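Local coordinates for gram-negative insecticidal protein (PDB 6FBM) that is an insecticidal toxin that probably forms membrane pores, joining a MACPF domain to a beta-tripod domain, at residues E118-S123 with Q196-T201; D315-M320 with Q442-D447; V387-V392 with P432-Y437. All coordinates share one frame; numbering follows the deposited sequence.

From the N terminus, contact 1 closes first: segments 118-123 and 196-201, on strand 120-134 and helix 198-209, meet with 72 residues between them, all within the MACPF part. Farther along the chain, segment 315-320 opens contact 2, which closes at 442-447. Contact 3, between 387-392 and 432-437, opens and closes within that long span, so the two nest and neither crosses contact 1. Contacts 1 and 2 touch through Glu-118, whose side chain reaches segment 442-447; this links the MACPF sheet with the region that follows it, probably the beta-tripod domain. Contact 3 lies farther out, its nearest atoms about 10 Å from contact 2 and about 16 Å from contact 1.

Contact 1. Residues E118-S123 with Q196-T201; sequences EITYSS and QSLSTT
Thr-120 and Ser-122, on strand 120-134 of the antiparallel MACPF sheet, meet Leu-198 in the first turn of helix 198-209. The touch is wholly apolar. Thr-120 and Leu-198 reach toward each other tip to tip, with the methyl CG2 of Thr-120 lying 3.8 Å from CD1 of Leu-198. The threonine presents a carbon because chi1 of -59° sets OG1 beside the backbone N and CG2 anti to it, and it is CG2 that meets the leucine. Ser-122, two residues along and so on the same face of the strand, offers its CB to the same leucine methyl, with Ser-122 CB to Leu-198 CD1 at 4.1 Å. Its hydroxyl is occupied in a hydrogen bond with the carbonyl O of Ala-185, so this small residue can lie buried with its polar atom satisfied. Small side chains on the strand let the leucine methyl come close to it; leucine and threonine methyl each cover part of the 8.3 Å from Thr-120 CA to Leu-198 CA. Ser-197 is at the N-cap position, just before the helix. Around the contact, Phe-228 of helix 220-230 also packs on Leu-198. Strand 120-134 pairs with strands 64-78 and 179-187, and because Leu-198 touches Val-77 of strand 64-78 as well as Thr-120 and Ser-122, helix 198-209 begins against two adjacent strands of the central sheet.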
ATOM      1  N   GLU A 118      24.661 -41.518 -22.464  1.00 13.59           N
ATOM      2  CA  GLU A 118      25.834 -40.914 -21.798  1.00 14.06           C
ATOM      3  C   GLU A 118      25.566 -39.590 -21.050  1.00 14.64           C
ATOM      4  O   GLU A 118      26.501 -38.820 -20.756  1.00 14.04           O
ATOM      5  CB  GLU A 118      26.991 -40.663 -22.796  1.00 13.67           C
ATOM      6  CG  GLU A 118      27.394 -41.818 -23.703  1.00 13.14           C
ATOM      7  CD  GLU A 118      27.984 -42.994 -22.961  1.00 13.31           C
ATOM      8  OE1 GLU A 118      28.175 -42.945 -21.718  1.00 12.68           O
ATOM      9  OE2 GLU A 118      28.248 -43.990 -23.672  1.00 13.48           O
ATOM     10  N   ILE A 119      24.285 -39.323 -20.743  1.00 15.12           N
ATOM     11  CA  ILE A 119      23.879 -38.162 -19.959  1.00 15.52           C
ATOM     12  C   ILE A 119      23.555 -38.692 -18.572  1.00 15.76           C
ATOM     13  O   ILE A 119      22.928 -39.771 -18.410  1.00 16.95           O
ATOM     14  CB  ILE A 119      22.636 -37.493 -20.536  1.00 15.51           C
ATOM     15  CG1 ILE A 119      22.879 -37.044 -21.983  1.00 15.60           C
ATOM     16  CG2 ILE A 119      22.186 -36.314 -19.677  1.00 15.98           C
ATOM     17  CD1 ILE A 119      23.845 -35.907 -22.164  1.00 15.33           C
ATOM     18  N   THR A 120      23.994 -37.947 -17.567  1.00 16.07           N
ATOM     19  CA  THR A 120      23.599 -38.222 -16.198  1.00 15.88           C
ATOM     20  C   THR A 120      22.503 -37.221 -15.823  1.00 15.95           C
ATOM     21  O   THR A 120      22.655 -35.995 -16.016  1.00 17.07           O
ATOM     22  CB  THR A 120      24.782 -38.138 -15.240  1.00 16.02           C
ATOM     23  OG1 THR A 120      25.784 -39.096 -15.643  1.00 17.39           O
ATOM     24  CG2 THR A 120      24.329 -38.449 -13.810  1.00 16.46           C
ATOM     25  N   TYR A 121      21.415 -37.768 -15.284  1.00 15.57           N
ATOM     26  CA  TYR A 121      20.255 -37.018 -14.917  1.00 14.91           C
ATOM     27  C   TYR A 121      20.282 -36.862 -13.403  1.00 14.59           C
ATOM     28  O   TYR A 121      20.331 -37.870 -12.677  1.00 14.80           O
ATOM     29  CB  TYR A 121      18.996 -37.782 -15.366  1.00 15.18           C
ATOM     30  CG  TYR A 121      19.015 -38.096 -16.840  1.00 15.09           C
ATOM     31  CD1 TYR A 121      18.694 -37.128 -17.776  1.00 15.29           C
ATOM     32  CD2 TYR A 121      19.394 -39.357 -17.304  1.00 15.63           C
ATOM     33  CE1 TYR A 121      18.726 -37.404 -19.128  1.00 15.50           C
ATOM     34  CE2 TYR A 121      19.434 -39.645 -18.653  1.00 15.71           C
ATOM     35  CZ  TYR A 121      19.100 -38.660 -19.564  1.00 15.98           C
ATOM     36  OH  TYR A 121      19.144 -38.925 -20.924  1.00 16.30           O
ATOM     37  N   SER A 122      20.279 -35.614 -12.922  1.00 13.74           N
ATOM     38  CA  SER A 122      20.230 -35.371 -11.483  1.00 12.85           C
ATOM     39  C   SER A 122      19.115 -34.398 -11.166  1.00 13.19           C
ATOM     40  O   SER A 122      18.926 -33.390 -11.861  1.00 12.37           O
ATOM     41  CB  SER A 122      21.560 -34.831 -10.961  1.00 12.58           C
ATOM     42  OG  SER A 122      21.946 -33.638 -11.639  1.00 11.92           O
ATOM     43  N   SER A 123      18.381 -34.694 -10.096  1.00 13.79           N
ATOM     44  CA  SER A 123      17.481 -33.734  -9.471  1.00 14.51           C
ATOM     45  C   SER A 123      17.979 -33.519  -8.066  1.00 15.52           C
ATOM     46  O   SER A 123      17.971 -34.449  -7.257  1.00 18.84           O
ATOM     47  CB  SER A 123      16.057 -34.268  -9.462  1.00 14.76           C
ATOM     48  OG  SER A 123      15.218 -33.522  -8.581  1.00 15.33           O
ATOM     49  N   GLN A 196      35.589 -37.241  -8.310  1.00 56.98           N
ATOM     50  CA  GLN A 196      34.538 -37.029  -7.288  1.00 47.77           C
ATOM     51  C   GLN A 196      33.157 -37.383  -7.866  1.00 40.45           C
ATOM     52  O   GLN A 196      32.917 -37.178  -9.048  1.00 35.81           O
ATOM     53  CB  GLN A 196      34.575 -35.558  -6.849  1.00 49.32           C
ATOM     54  CG  GLN A 196      33.610 -35.093  -5.760  1.00 51.64           C
ATOM     55  CD  GLN A 196      33.702 -33.567  -5.538  1.00 56.37           C
ATOM     56  OE1 GLN A 196      32.691 -32.859  -5.564  1.00 60.58           O
ATOM     57  NE2 GLN A 196      34.922 -33.057  -5.339  1.00 57.40           N
ATOM     58  N   SER A 197      32.251 -37.903  -7.034  1.00 35.53           N
ATOM     59  CA  SER A 197      30.927 -38.365  -7.520  1.00 31.45           C
ATOM     60  C   SER A 197      30.109 -37.180  -8.068  1.00 29.77           C
ATOM     61  O   SER A 197      30.248 -36.056  -7.597  1.00 29.89           O
ATOM     62  CB  SER A 197      30.151 -39.161  -6.447  1.00 29.44           C
ATOM     63  OG  SER A 197      29.334 -38.345  -5.610  1.00 28.47           O
ATOM     64  N   LEU A 198      29.310 -37.431  -9.100  1.00 28.62           N
ATOM     65  CA  LEU A 198      28.484 -36.411  -9.765  1.00 25.91           C
ATOM     66  C   LEU A 198      27.472 -35.829  -8.781  1.00 26.10           C
ATOM     67  O   LEU A 198      27.259 -34.608  -8.749  1.00 28.97           O
ATOM     68  CB  LEU A 198      27.792 -36.994 -11.017  1.00 24.59           C
ATOM     69  CG  LEU A 198      26.839 -36.164 -11.919  1.00 24.98           C
ATOM     70  CD1 LEU A 198      25.470 -35.911 -11.268  1.00 23.72           C
ATOM     71  CD2 LEU A 198      27.508 -34.851 -12.345  1.00 24.50           C
ATOM     72  N   SER A 199      26.884 -36.684  -7.955  1.00 24.89           N
ATOM     73  CA  SER A 199      25.847 -36.250  -7.038  1.00 24.54           C
ATOM     74  C   SER A 199      26.379 -35.239  -5.999  1.00 24.22           C
ATOM     75  O   SER A 199      25.696 -34.254  -5.682  1.00 24.93           O
ATOM     76  CB  SER A 199      25.157 -37.465  -6.392  1.00 24.77           C
ATOM     77  OG  SER A 199      26.012 -38.099  -5.451  1.00 25.11           O
ATOM     78  N   THR A 200      27.602 -35.474  -5.508  1.00 23.99           N
ATOM     79  CA  THR A 200      28.278 -34.556  -4.592  1.00 22.72           C
ATOM     80  C   THR A 200      28.609 -33.232  -5.289  1.00 22.28           C
ATOM     81  O   THR A 200      28.381 -32.168  -4.738  1.00 23.44           O
ATOM     82  CB  THR A 200      29.546 -35.220  -3.981  1.00 23.74           C
ATOM     83  OG1 THR A 200      29.153 -36.252  -3.072  1.00 22.16           O
ATOM     84  CG2 THR A 200      30.417 -34.200  -3.209  1.00 23.89           C
ATOM     85  N   THR A 201      29.134 -33.294  -6.507  1.00 21.88           N
ATOM     86  CA  THR A 201      29.402 -32.078  -7.301  1.00 21.62           C
ATOM     87  C   THR A 201      28.124 -31.267  -7.537  1.00 21.22           C
ATOM     88  O   THR A 201      28.144 -30.037  -7.475  1.00 19.99           O
ATOM     89  CB  THR A 201      30.055 -32.436  -8.641  1.00 21.06           C
ATOM     90  OG1 THR A 201      31.150 -33.325  -8.393  1.00 21.55           O
ATOM     91  CG2 THR A 201      30.580 -31.196  -9.344  1.00 20.56           C
TER

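Contact 2. Residues D315-M320 with Q442-D447; sequences DKVLLM and QSLCAD
Leu-444 carries this contact: its CD1 meets both Val-317 and Leu-318, and its CD2 reaches Val-317 as well. The two leucines meet at a slant, Leu-444 CD1 sitting 3.5 Å from CD1 of Leu-318 and 3.7 Å from the branch carbon CG of Leu-318. Val-317 comes across at about a right angle, its CG2 lying 3.8 Å from CD1 and 4.0 Å from CD2 of Leu-444, so that one methyl covers the fork of the other side chain. With CG anti to the carbonyl carbon (chi1 -47°), Leu-444 carries both methyls to the other segment. In the next shell, a short 3-10 turn at 443-444 holds Leu-444 in place, closed by the backbone bond from Cys-445 N to Gln-442 O (2.9 Å). Ser-443 OG is hydrogen-bonded to His-441 ND1 and to Glu-118 OE2, which ties segment 442-447 to Glu-118. Leu-318 is fixed by backbone bonds to Ala-512 and Ala-514, and its side chain touches Val-440, Val-508 and Val-382; Val-317 rests on Thr-117. All three touching side chains are buried, and no hydrogen bond joins the two segments. The contact therefore depends on branched aliphatic shape and on exclusion of water.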
ATOM      1  N   ASP A 315      21.103 -44.391 -28.940  1.00 32.06           N
ATOM      2  CA  ASP A 315      22.256 -45.238 -28.620  1.00 30.32           C
ATOM      3  C   ASP A 315      23.404 -45.084 -29.632  1.00 28.58           C
ATOM      4  O   ASP A 315      24.573 -45.280 -29.273  1.00 33.44           O
ATOM      5  CB  ASP A 315      21.810 -46.701 -28.546  1.00 30.83           C
ATOM      6  CG  ASP A 315      20.846 -46.963 -27.415  1.00 29.63           C
ATOM      7  OD1 ASP A 315      21.180 -46.670 -26.258  1.00 28.28           O
ATOM      8  OD2 ASP A 315      19.766 -47.496 -27.695  1.00 31.41           O
ATOM      9  N   LYS A 316      23.069 -44.728 -30.870  1.00 24.27           N
ATOM     10  CA  LYS A 316      24.033 -44.609 -31.934  1.00 23.74           C
ATOM     11  C   LYS A 316      24.676 -43.229 -31.831  1.00 21.78           C
ATOM     12  O   LYS A 316      24.173 -42.252 -32.398  1.00 19.79           O
ATOM     13  CB  LYS A 316      23.357 -44.797 -33.301  1.00 25.22           C
ATOM     14  CG  LYS A 316      22.545 -46.084 -33.491  1.00 25.65           C
ATOM     15  CD  LYS A 316      23.393 -47.188 -34.044  1.00 26.84           C
ATOM     16  CE  LYS A 316      22.766 -48.578 -33.945  1.00 28.66           C
ATOM     17  NZ  LYS A 316      21.972 -48.918 -35.163  1.00 28.47           N
ATOM     18  N   VAL A 317      25.794 -43.147 -31.109  1.00 19.67           N
ATOM     19  CA  VAL A 317      26.420 -41.843 -30.809  1.00 18.93           C
ATOM     20  C   VAL A 317      27.730 -41.562 -31.489  1.00 18.36           C
ATOM     21  O   VAL A 317      28.261 -40.450 -31.372  1.00 20.16           O
ATOM     22  CB  VAL A 317      26.603 -41.651 -29.294  1.00 18.42           C
ATOM     23  CG1 VAL A 317      25.244 -41.565 -28.628  1.00 17.27           C
ATOM     24  CG2 VAL A 317      27.469 -42.767 -28.665  1.00 19.58           C
ATOM     25  N   LEU A 318      28.251 -42.547 -32.219  1.00 18.16           N
ATOM     26  CA  LEU A 318      29.439 -42.357 -33.027  1.00 16.29           C
ATOM     27  C   LEU A 318      29.031 -42.368 -34.472  1.00 16.20           C
ATOM     28  O   LEU A 318      28.447 -43.321 -34.959  1.00 16.92           O
ATOM     29  CB  LEU A 318      30.458 -43.442 -32.728  1.00 15.62           C
ATOM     30  CG  LEU A 318      31.094 -43.392 -31.342  1.00 15.70           C
ATOM     31  CD1 LEU A 318      32.017 -44.588 -31.102  1.00 14.95           C
ATOM     32  CD2 LEU A 318      31.866 -42.095 -31.135  1.00 15.87           C
ATOM     33  N   LEU A 319      29.365 -41.286 -35.150  1.00 16.86           N
ATOM     34  CA  LEU A 319      29.153 -41.157 -36.568  1.00 17.80           C
ATOM     35  C   LEU A 319      30.390 -41.712 -37.242  1.00 19.25           C
ATOM     36  O   LEU A 319      31.483 -41.163 -37.096  1.00 18.95           O
ATOM     37  CB  LEU A 319      28.963 -39.682 -36.885  1.00 17.83           C
ATOM     38  CG  LEU A 319      28.593 -39.233 -38.292  1.00 17.63           C
ATOM     39  CD1 LEU A 319      27.324 -39.884 -38.790  1.00 17.73           C
ATOM     40  CD2 LEU A 319      28.492 -37.718 -38.299  1.00 17.36           C
ATOM     41  N   MET A 320      30.205 -42.803 -37.987  1.00 20.79           N
ATOM     42  CA  MET A 320      31.300 -43.474 -38.700  1.00 20.94           C
ATOM     43  C   MET A 320      31.398 -43.063 -40.178  1.00 22.08           C
ATOM     44  O   MET A 320      30.400 -42.913 -40.897  1.00 23.81           O
ATOM     45  CB  MET A 320      31.110 -44.980 -38.635  1.00 20.72           C
ATOM     46  CG  MET A 320      32.308 -45.764 -39.086  1.00 21.56           C
ATOM     47  SD  MET A 320      32.137 -47.523 -38.716  1.00 21.29           S
ATOM     48  CE  MET A 320      30.755 -47.988 -39.774  1.00 21.84           C
ATOM     49  N   GLN A 442      34.676 -46.853 -22.713  1.00 23.91           N
ATOM     50  CA  GLN A 442      34.287 -48.200 -22.256  1.00 26.61           C
ATOM     51  C   GLN A 442      32.859 -48.624 -22.629  1.00 26.43           C
ATOM     52  O   GLN A 442      32.635 -49.696 -23.187  1.00 27.00           O
ATOM     53  CB  GLN A 442      34.475 -48.212 -20.719  1.00 30.71           C
ATOM     54  CG  GLN A 442      33.866 -49.354 -19.900  1.00 35.00           C
ATOM     55  CD  GLN A 442      34.439 -49.383 -18.475  1.00 38.73           C
ATOM     56  OE1 GLN A 442      34.845 -48.335 -17.926  1.00 35.66           O
ATOM     57  NE2 GLN A 442      34.494 -50.596 -17.871  1.00 40.72           N
ATOM     58  N   SER A 443      31.906 -47.754 -22.313  1.00 24.10           N
ATOM     59  CA  SER A 443      30.496 -47.979 -22.547  1.00 23.94           C
ATOM     60  C   SER A 443      30.133 -48.359 -23.989  1.00 23.98           C
ATOM     61  O   SER A 443      29.177 -49.110 -24.205  1.00 26.20           O
ATOM     62  CB  SER A 443      29.716 -46.732 -22.137  1.00 24.69           C
ATOM     63  OG  SER A 443      30.200 -45.581 -22.821  1.00 24.25           O
ATOM     64  N   LEU A 444      30.891 -47.845 -24.959  1.00 23.17           N
ATOM     65  CA  LEU A 444      30.656 -48.137 -26.373  1.00 22.06           C
ATOM     66  C   LEU A 444      31.468 -49.308 -26.898  1.00 23.33           C
ATOM     67  O   LEU A 444      31.306 -49.710 -28.055  1.00 22.92           O
ATOM     68  CB  LEU A 444      30.994 -46.908 -27.214  1.00 21.12           C
ATOM     69  CG  LEU A 444      30.443 -45.571 -26.740  1.00 19.57           C
ATOM     70  CD1 LEU A 444      30.685 -44.533 -27.839  1.00 18.48           C
ATOM     71  CD2 LEU A 444      28.964 -45.685 -26.423  1.00 18.84           C
ATOM     72  N   CYS A 445      32.336 -49.875 -26.064  1.00 23.99           N
ATOM     73  CA  CYS A 445      33.255 -50.908 -26.510  1.00 24.21           C
ATOM     74  C   CYS A 445      33.001 -52.221 -25.807  1.00 24.47           C
ATOM     75  O   CYS A 445      32.396 -52.265 -24.724  1.00 24.87           O
ATOM     76  CB  CYS A 445      34.691 -50.484 -26.238  1.00 25.25           C
ATOM     77  SG  CYS A 445      35.132 -48.896 -26.951  1.00 24.14           S
ATOM     78  N   ALA A 446      33.475 -53.285 -26.457  1.00 24.95           N
ATOM     79  CA  ALA A 446      33.503 -54.642 -25.911  1.00 25.01           C
ATOM     80  C   ALA A 446      34.959 -55.082 -25.806  1.00 24.78           C
ATOM     81  O   ALA A 446      35.733 -54.871 -26.744  1.00 25.30           O
ATOM     82  CB  ALA A 446      32.742 -55.584 -26.823  1.00 24.04           C
ATOM     83  N   ASP A 447      35.319 -55.704 -24.683  1.00 24.06           N
ATOM     84  CA  ASP A 447      36.656 -56.295 -24.511  1.00 25.05           C
ATOM     85  C   ASP A 447      36.982 -57.229 -25.668  1.00 25.36           C
ATOM     86  O   ASP A 447      36.084 -57.871 -26.232  1.00 24.58           O
ATOM     87  CB  ASP A 447      36.737 -57.104 -23.204  1.00 24.64           C
ATOM     88  CG  ASP A 447      36.601 -56.241 -21.963  1.00 24.91           C
ATOM     89  OD1 ASP A 447      36.893 -55.017 -22.023  1.00 24.38           O
ATOM     90  OD2 ASP A 447      36.224 -56.815 -20.921  1.00 24.36           O
TER

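Contact 3. Residues V387-V392 with P432-Y437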
ATOM      1  N   VAL A 387      46.139 -40.419 -23.259  1.00 12.54           N
ATOM      2  CA  VAL A 387      47.043 -39.684 -22.349  1.00 12.45           C
ATOM      3  C   VAL A 387      48.494 -39.847 -22.732  1.00 12.23           C
ATOM      4  O   VAL A 387      49.348 -39.088 -22.323  1.00 11.94           O
ATOM      5  CB  VAL A 387      46.833 -40.035 -20.867  1.00 12.53           C
ATOM      6  CG1 VAL A 387      45.379 -39.730 -20.496  1.00 12.72           C
ATOM      7  CG2 VAL A 387      47.244 -41.455 -20.521  1.00 12.06           C
ATOM      8  N   GLY A 388      48.781 -40.868 -23.517  1.00 12.82           N
ATOM      9  CA  GLY A 388      50.129 -41.084 -24.014  1.00 12.71           C
ATOM     10  C   GLY A 388      50.251 -42.347 -24.819  1.00 12.81           C
ATOM     11  O   GLY A 388      49.246 -42.980 -25.160  1.00 12.04           O
ATOM     12  N   TRP A 389      51.494 -42.713 -25.107  1.00 13.32           N
ATOM     13  CA  TRP A 389      51.771 -43.882 -25.886  1.00 14.02           C
ATOM     14  C   TRP A 389      52.887 -44.718 -25.261  1.00 15.82           C
ATOM     15  O   TRP A 389      53.897 -44.177 -24.829  1.00 15.12           O
ATOM     16  CB  TRP A 389      52.173 -43.457 -27.288  1.00 13.33           C
ATOM     17  CG  TRP A 389      51.126 -42.732 -28.047  1.00 11.93           C
ATOM     18  CD1 TRP A 389      50.880 -41.402 -28.009  1.00 11.47           C
ATOM     19  CD2 TRP A 389      50.209 -43.282 -28.995  1.00 11.08           C
ATOM     20  NE1 TRP A 389      49.860 -41.084 -28.866  1.00 10.94           N
ATOM     21  CE2 TRP A 389      49.428 -42.217 -29.486  1.00 10.66           C
ATOM     22  CE3 TRP A 389      49.947 -44.576 -29.457  1.00 10.71           C
ATOM     23  CZ2 TRP A 389      48.423 -42.396 -30.413  1.00 10.23           C
ATOM     24  CZ3 TRP A 389      48.938 -44.760 -30.402  1.00 10.19           C
ATOM     25  CH2 TRP A 389      48.201 -43.679 -30.873  1.00 10.14           C
ATOM     26  N   GLN A 390      52.687 -46.031 -25.235  1.00 18.35           N
ATOM     27  CA  GLN A 390      53.709 -46.973 -24.810  1.00 20.91           C
ATOM     28  C   GLN A 390      54.026 -48.009 -25.886  1.00 20.75           C
ATOM     29  O   GLN A 390      53.234 -48.240 -26.799  1.00 19.50           O
ATOM     30  CB  GLN A 390      53.262 -47.680 -23.525  1.00 22.94           C
ATOM     31  CG  GLN A 390      52.287 -48.846 -23.665  1.00 25.29           C
ATOM     32  CD  GLN A 390      51.669 -49.255 -22.364  1.00 28.81           C
ATOM     33  OE1 GLN A 390      52.228 -48.978 -21.289  1.00 32.76           O
ATOM     34  NE2 GLN A 390      50.496 -49.907 -22.439  1.00 28.04           N
ATOM     35  N   ARG A 391      55.184 -48.638 -25.738  1.00 21.28           N
ATOM     36  CA  ARG A 391      55.681 -49.577 -26.712  1.00 22.43           C
ATOM     37  C   ARG A 391      55.252 -50.993 -26.408  1.00 22.15           C
ATOM     38  O   ARG A 391      55.515 -51.506 -25.344  1.00 23.06           O
ATOM     39  CB  ARG A 391      57.187 -49.536 -26.791  1.00 24.12           C
ATOM     40  CG  ARG A 391      57.729 -48.311 -27.467  1.00 26.05           C
ATOM     41  CD  ARG A 391      59.085 -48.589 -28.130  1.00 28.26           C
ATOM     42  NE  ARG A 391      60.030 -47.505 -27.893  1.00 28.82           N
ATOM     43  CZ  ARG A 391      60.691 -47.311 -26.756  1.00 31.16           C
ATOM     44  NH1 ARG A 391      60.519 -48.109 -25.711  1.00 34.74           N
ATOM     45  NH2 ARG A 391      61.521 -46.284 -26.647  1.00 32.14           N
ATOM     46  N   VAL A 392      54.594 -51.611 -27.376  1.00 21.30           N
ATOM     47  CA  VAL A 392      54.331 -53.015 -27.321  1.00 21.79           C
ATOM     48  C   VAL A 392      55.637 -53.735 -27.702  1.00 21.77           C
ATOM     49  O   VAL A 392      55.923 -54.810 -27.176  1.00 20.73           O
ATOM     50  CB  VAL A 392      53.183 -53.403 -28.281  1.00 21.47           C
ATOM     51  CG1 VAL A 392      52.891 -54.898 -28.222  1.00 22.22           C
ATOM     52  CG2 VAL A 392      51.931 -52.675 -27.905  1.00 21.89           C
ATOM     53  N   PRO A 432      54.108 -42.040 -31.958  1.00 19.23           N
ATOM     54  CA  PRO A 432      53.108 -41.554 -32.885  1.00 19.77           C
ATOM     55  C   PRO A 432      52.768 -40.084 -32.656  1.00 20.96           C
ATOM     56  O   PRO A 432      52.732 -39.616 -31.508  1.00 24.02           O
ATOM     57  CB  PRO A 432      51.902 -42.436 -32.593  1.00 18.64           C
ATOM     58  CG  PRO A 432      52.448 -43.654 -31.988  1.00 18.83           C
ATOM     59  CD  PRO A 432      53.657 -43.237 -31.239  1.00 18.90           C
ATOM     60  N   ASN A 433      52.578 -39.355 -33.745  1.00 22.54           N
ATOM     61  CA  ASN A 433      52.169 -37.968 -33.680  1.00 22.33           C
ATOM     62  C   ASN A 433      50.916 -37.933 -34.491  1.00 21.36           C
ATOM     63  O   ASN A 433      50.949 -37.785 -35.693  1.00 21.70           O
ATOM     64  CB  ASN A 433      53.244 -37.075 -34.280  1.00 23.37           C
ATOM     65  CG  ASN A 433      52.807 -35.645 -34.392  1.00 25.21           C
ATOM     66  OD1 ASN A 433      51.920 -35.173 -33.661  1.00 27.28           O
ATOM     67  ND2 ASN A 433      53.407 -34.950 -35.327  1.00 27.02           N
ATOM     68  N   LEU A 434      49.801 -38.122 -33.806  1.00 20.62           N
ATOM     69  CA  LEU A 434      48.510 -38.279 -34.441  1.00 20.09           C
ATOM     70  C   LEU A 434      47.552 -37.431 -33.636  1.00 19.50           C
ATOM     71  O   LEU A 434      46.832 -37.965 -32.783  1.00 20.43           O
ATOM     72  CB  LEU A 434      48.073 -39.729 -34.394  1.00 20.66           C
ATOM     73  CG  LEU A 434      48.961 -40.721 -35.143  1.00 21.45           C
ATOM     74  CD1 LEU A 434      48.539 -42.151 -34.791  1.00 21.92           C
ATOM     75  CD2 LEU A 434      48.939 -40.496 -36.655  1.00 22.20           C
ATOM     76  N   PRO A 435      47.494 -36.114 -33.923  1.00 18.61           N
ATOM     77  CA  PRO A 435      46.625 -35.234 -33.133  1.00 17.97           C
ATOM     78  C   PRO A 435      45.167 -35.676 -33.088  1.00 16.13           C
ATOM     79  O   PRO A 435      44.500 -35.400 -32.117  1.00 16.36           O
ATOM     80  CB  PRO A 435      46.747 -33.851 -33.834  1.00 18.03           C
ATOM     81  CG  PRO A 435      47.945 -33.950 -34.717  1.00 18.66           C
ATOM     82  CD  PRO A 435      48.081 -35.405 -35.082  1.00 18.77           C
ATOM     83  N   ASP A 436      44.700 -36.379 -34.109  1.00 14.86           N
ATOM     84  CA  ASP A 436      43.303 -36.768 -34.210  1.00 14.68           C
ATOM     85  C   ASP A 436      43.065 -38.227 -33.846  1.00 13.58           C
ATOM     86  O   ASP A 436      41.994 -38.765 -34.107  1.00 13.71           O
ATOM     87  CB  ASP A 436      42.768 -36.459 -35.622  1.00 16.10           C
ATOM     88  CG  ASP A 436      42.794 -34.961 -35.984  1.00 16.62           C
ATOM     89  OD1 ASP A 436      42.799 -34.094 -35.047  1.00 18.38           O
ATOM     90  OD2 ASP A 436      42.762 -34.673 -37.200  1.00 17.19           O
ATOM     91  N   TYR A 437      44.038 -38.880 -33.207  1.00 12.97           N
ATOM     92  CA  TYR A 437      43.807 -40.193 -32.604  1.00 11.96           C
ATOM     93  C   TYR A 437      43.028 -40.035 -31.305  1.00 11.75           C
ATOM     94  O   TYR A 437      43.341 -39.173 -30.474  1.00 10.34           O
ATOM     95  CB  TYR A 437      45.116 -40.929 -32.316  1.00 11.87           C
ATOM     96  CG  TYR A 437      44.944 -42.388 -31.939  1.00 11.67           C
ATOM     97  CD1 TYR A 437      44.649 -42.754 -30.642  1.00 11.86           C
ATOM     98  CD2 TYR A 437      45.089 -43.396 -32.891  1.00 12.00           C
ATOM     99  CE1 TYR A 437      44.485 -44.095 -30.292  1.00 12.48           C
ATOM    100  CE2 TYR A 437      44.945 -44.735 -32.546  1.00 12.38           C
ATOM    101  CZ  TYR A 437      44.660 -45.081 -31.246  1.00 12.45           C
ATOM    102  OH  TYR A 437      44.512 -46.400 -30.904  1.00 12.87           O
TER
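Pro-432 lies over one face of the Trp-389 ring and Tyr-437 meets its edge; the indole accounts for every touch between the two segments. These two partners make the tight part. CH2 of Trp-389 points at the centre of the Tyr-437 ring, 3.5 Å above its plane, giving an edge-to-face pair with centroids 4.7 Å apart and planes at 61°. Pro-432 CG stands 3.9 Å from the centroid of the six-membered ring of Trp-389 and 19° off the normal, a CH-pi contact for which the compact, rigid pyrrolidine ring is well suited. The tyrosine ring is put there by CG anti to the backbone N (chi1 -169°), at the end of a type I turn closed by Tyr-437 N to Leu-434 O, while its hydroxyl is held by the carbonyl O of Gly-419. Leu-434 is looser, with CD1 4.2 Å from Trp-389 CH2. Toward solvent the chain changes character: Gln-390 and Asn-433 both point away from the contact and are exposed, as is Pro-435, and the tryptophan itself remains partly exposed. Strand 388-391 pairs with strand 403-410, entering through a classic beta bulge in which Val-387 and Gly-388 face Ile-410. Val-421 of strand 421-426 touches Trp-389, Pro-432 and Leu-434, and Met-354 of strand 352-354 touches Leu-434 and Tyr-437, so the 432-437 loop packs against two sheets.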